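Local coordinates for protein PfEMP1 variant 1 of strain MC (PDB 5LGD) that probably binds host cell-surface receptors as part of a multidomain parasite adhesion protein, of which this chain is one piece, a largely helical DBL-domain region, at residues Met18-Asp21 / Ser22-Trp25. Numbering follows the deposited sequence.
Sequences MLID and SIKW
Ile20 meets two side chains of the following turn, Ile23 with one branch and Lys24 with the other. Its CD1 lies 4.0 Å from CD1 of Ile23, methyl against methyl, the two side chains crossing at a slant. The second branch, CG2, stands anti to the backbone N, which turns it toward the residue four places on; there NZ of Lys24 comes to 3.6 Å from CG2 of Ile20. CB and CG of Lys24 lie against Ile20 O and its CD near Ile20 CG2; the bend at the last torsion (chi4 79°) then brings NZ back to that methyl. NZ of Lys24 and OD1 of Asp21 remain 5.9 Å apart, too far for a salt bridge, though the opposite charges may still attract weakly.

Beneath these side chains runs the i to i+4 ladder of an alpha helix. Ser22 N donates to Met18 O at 2.8 Å, and Lys24 N to Ile20 O at the same 2.8 Å. The bond from Ile23 N to Leu19 O is longer, while that from Trp25 N to Asp21 O is weak, bent to 134° at the hydrogen. All this belongs to helix 7-29 of the DBL domain, packed among helices 45-70, 106-118 and 144-162: Met18 and Leu19 rest on Leu148, Ile20 and Ile23 on Arg111. Ser22 OG hydrogen-bonds OE1 of Glu152, tying helix 7-29 to helix 144-162.

Carbonyl oxygens also touch carbon. CG1 of Ile23 packs 3.3 Å from Leu19 O, and the indole of Trp25 brings CD1 to 3.2 Å from Asp21 O, which approaches the ring obliquely. That indole also meets Trp55 edge-to-face and packs against Phe52 and His29, with a bound Tris molecule beside it.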
ATOM      1  N   MET B  18     -27.962  19.914  16.506  1.00 38.52           N
ATOM      2  CA  MET B  18     -29.322  19.891  15.983  1.00 40.95           C
ATOM      3  C   MET B  18     -30.106  18.700  16.600  1.00 41.12           C
ATOM      4  O   MET B  18     -31.262  18.885  17.013  1.00 40.56           O
ATOM      5  CB  MET B  18     -29.385  20.010  14.442  1.00 45.49           C
ATOM      6  CG  MET B  18     -29.477  18.714  13.691  1.00 50.07           C
ATOM      7  SD  MET B  18     -31.196  18.179  13.574  1.00 56.31           S
ATOM      8  CE  MET B  18     -30.974  16.780  12.615  1.00 52.91           C
ATOM      9  N   LEU B  19     -29.442  17.545  16.787  1.00 35.29           N
ATOM     10  CA  LEU B  19     -30.050  16.347  17.386  1.00 33.93           C
ATOM     11  C   LEU B  19     -30.461  16.595  18.815  1.00 37.40           C
ATOM     12  O   LEU B  19     -31.544  16.158  19.239  1.00 35.12           O
ATOM     13  CB  LEU B  19     -29.093  15.149  17.293  1.00 33.39           C
ATOM     14  CG  LEU B  19     -28.845  14.620  15.850  1.00 37.75           C
ATOM     15  CD1 LEU B  19     -27.819  13.501  15.845  1.00 37.87           C
ATOM     16  CD2 LEU B  19     -30.113  14.122  15.228  1.00 40.89           C
ATOM     17  N   ILE B  20     -29.628  17.381  19.520  1.00 34.47           N
ATOM     18  CA  ILE B  20     -29.807  17.789  20.901  1.00 35.64           C
ATOM     19  C   ILE B  20     -30.957  18.784  20.993  1.00 39.03           C
ATOM     20  O   ILE B  20     -31.805  18.649  21.863  1.00 40.74           O
ATOM     21  CB  ILE B  20     -28.452  18.261  21.541  1.00 39.10           C
ATOM     22  CG1 ILE B  20     -27.472  17.061  21.792  1.00 38.12           C
ATOM     23  CG2 ILE B  20     -28.643  19.021  22.851  1.00 43.88           C
ATOM     24  CD1 ILE B  20     -28.030  15.813  22.318  1.00 46.83           C
ATOM     25  N   ASP B  21     -31.013  19.740  20.091  1.00 36.39           N
ATOM     26  CA  ASP B  21     -32.091  20.726  20.020  1.00 35.85           C
ATOM     27  C   ASP B  21     -33.422  20.033  19.740  1.00 38.09           C
ATOM     28  O   ASP B  21     -34.416  20.317  20.404  1.00 38.08           O
ATOM     29  CB  ASP B  21     -31.775  21.790  18.976  1.00 38.41           C
ATOM     30  CG  ASP B  21     -30.667  22.770  19.310  1.00 52.39           C
ATOM     31  OD1 ASP B  21     -30.319  22.889  20.496  1.00 55.04           O
ATOM     32  OD2 ASP B  21     -30.190  23.459  18.388  1.00 67.29           O
ATOM     33  N   SER B  22     -33.425  19.046  18.842  1.00 36.81           N
ATOM     34  CA  SER B  22     -34.626  18.263  18.535  1.00 38.93           C
ATOM     35  C   SER B  22     -35.176  17.596  19.831  1.00 41.00           C
ATOM     36  O   SER B  22     -36.371  17.694  20.113  1.00 42.16           O
ATOM     37  CB  SER B  22     -34.332  17.251  17.429  1.00 45.31           C
ATOM     38  OG  SER B  22     -35.519  16.631  16.964  1.00 61.19           O
ATOM     39  N   ILE B  23     -34.289  17.051  20.665  1.00 35.29           N
ATOM     40  CA  ILE B  23     -34.646  16.448  21.960  1.00 34.42           C
ATOM     41  C   ILE B  23     -35.117  17.513  22.953  1.00 38.43           C
ATOM     42  O   ILE B  23     -36.054  17.267  23.715  1.00 35.80           O
ATOM     43  CB  ILE B  23     -33.449  15.650  22.566  1.00 35.66           C
ATOM     44  CG1 ILE B  23     -33.039  14.440  21.694  1.00 35.70           C
ATOM     45  CG2 ILE B  23     -33.708  15.250  24.025  1.00 34.71           C
ATOM     46  CD1 ILE B  23     -31.558  14.014  21.934  1.00 40.00           C
ATOM     47  N   LYS B  24     -34.411  18.660  22.995  1.00 37.63           N
ATOM     48  CA  LYS B  24     -34.720  19.762  23.924  1.00 39.17           C
ATOM     49  C   LYS B  24     -36.093  20.383  23.657  1.00 42.87           C
ATOM     50  O   LYS B  24     -36.643  20.989  24.568  1.00 42.29           O
ATOM     51  CB  LYS B  24     -33.619  20.833  23.913  1.00 41.16           C
ATOM     52  CG  LYS B  24     -32.404  20.480  24.749  1.00 44.06           C
ATOM     53  CD  LYS B  24     -31.224  21.338  24.313  1.00 50.24           C
ATOM     54  CE  LYS B  24     -30.360  21.773  25.468  1.00 62.22           C
ATOM     55  NZ  LYS B  24     -29.441  20.695  25.926  1.00 67.27           N
ATOM     56  N   TRP B  25     -36.650  20.215  22.418  1.00 40.02           N
ATOM     57  CA  TRP B  25     -37.995  20.698  22.093  1.00 41.07           C
ATOM     58  C   TRP B  25     -39.022  19.922  22.898  1.00 43.17           C
ATOM     59  O   TRP B  25     -39.960  20.512  23.411  1.00 43.34           O
ATOM     60  CB  TRP B  25     -38.288  20.609  20.593  1.00 40.82           C
ATOM     61  CG  TRP B  25     -37.806  21.813  19.850  1.00 43.28           C
ATOM     62  CD1 TRP B  25     -36.761  21.870  18.971  1.00 45.92           C
ATOM     63  CD2 TRP B  25     -38.340  23.146  19.928  1.00 44.90           C
ATOM     64  NE1 TRP B  25     -36.620  23.152  18.484  1.00 46.94           N
ATOM     65  CE2 TRP B  25     -37.564  23.961  19.074  1.00 50.18           C
ATOM     66  CE3 TRP B  25     -39.387  23.736  20.657  1.00 47.91           C
ATOM     67  CZ2 TRP B  25     -37.837  25.329  18.890  1.00 51.99           C
ATOM     68  CZ3 TRP B  25     -39.650  25.087  20.481  1.00 51.44           C
ATOM     69  CH2 TRP B  25     -38.858  25.877  19.636  1.00 52.89           C
TER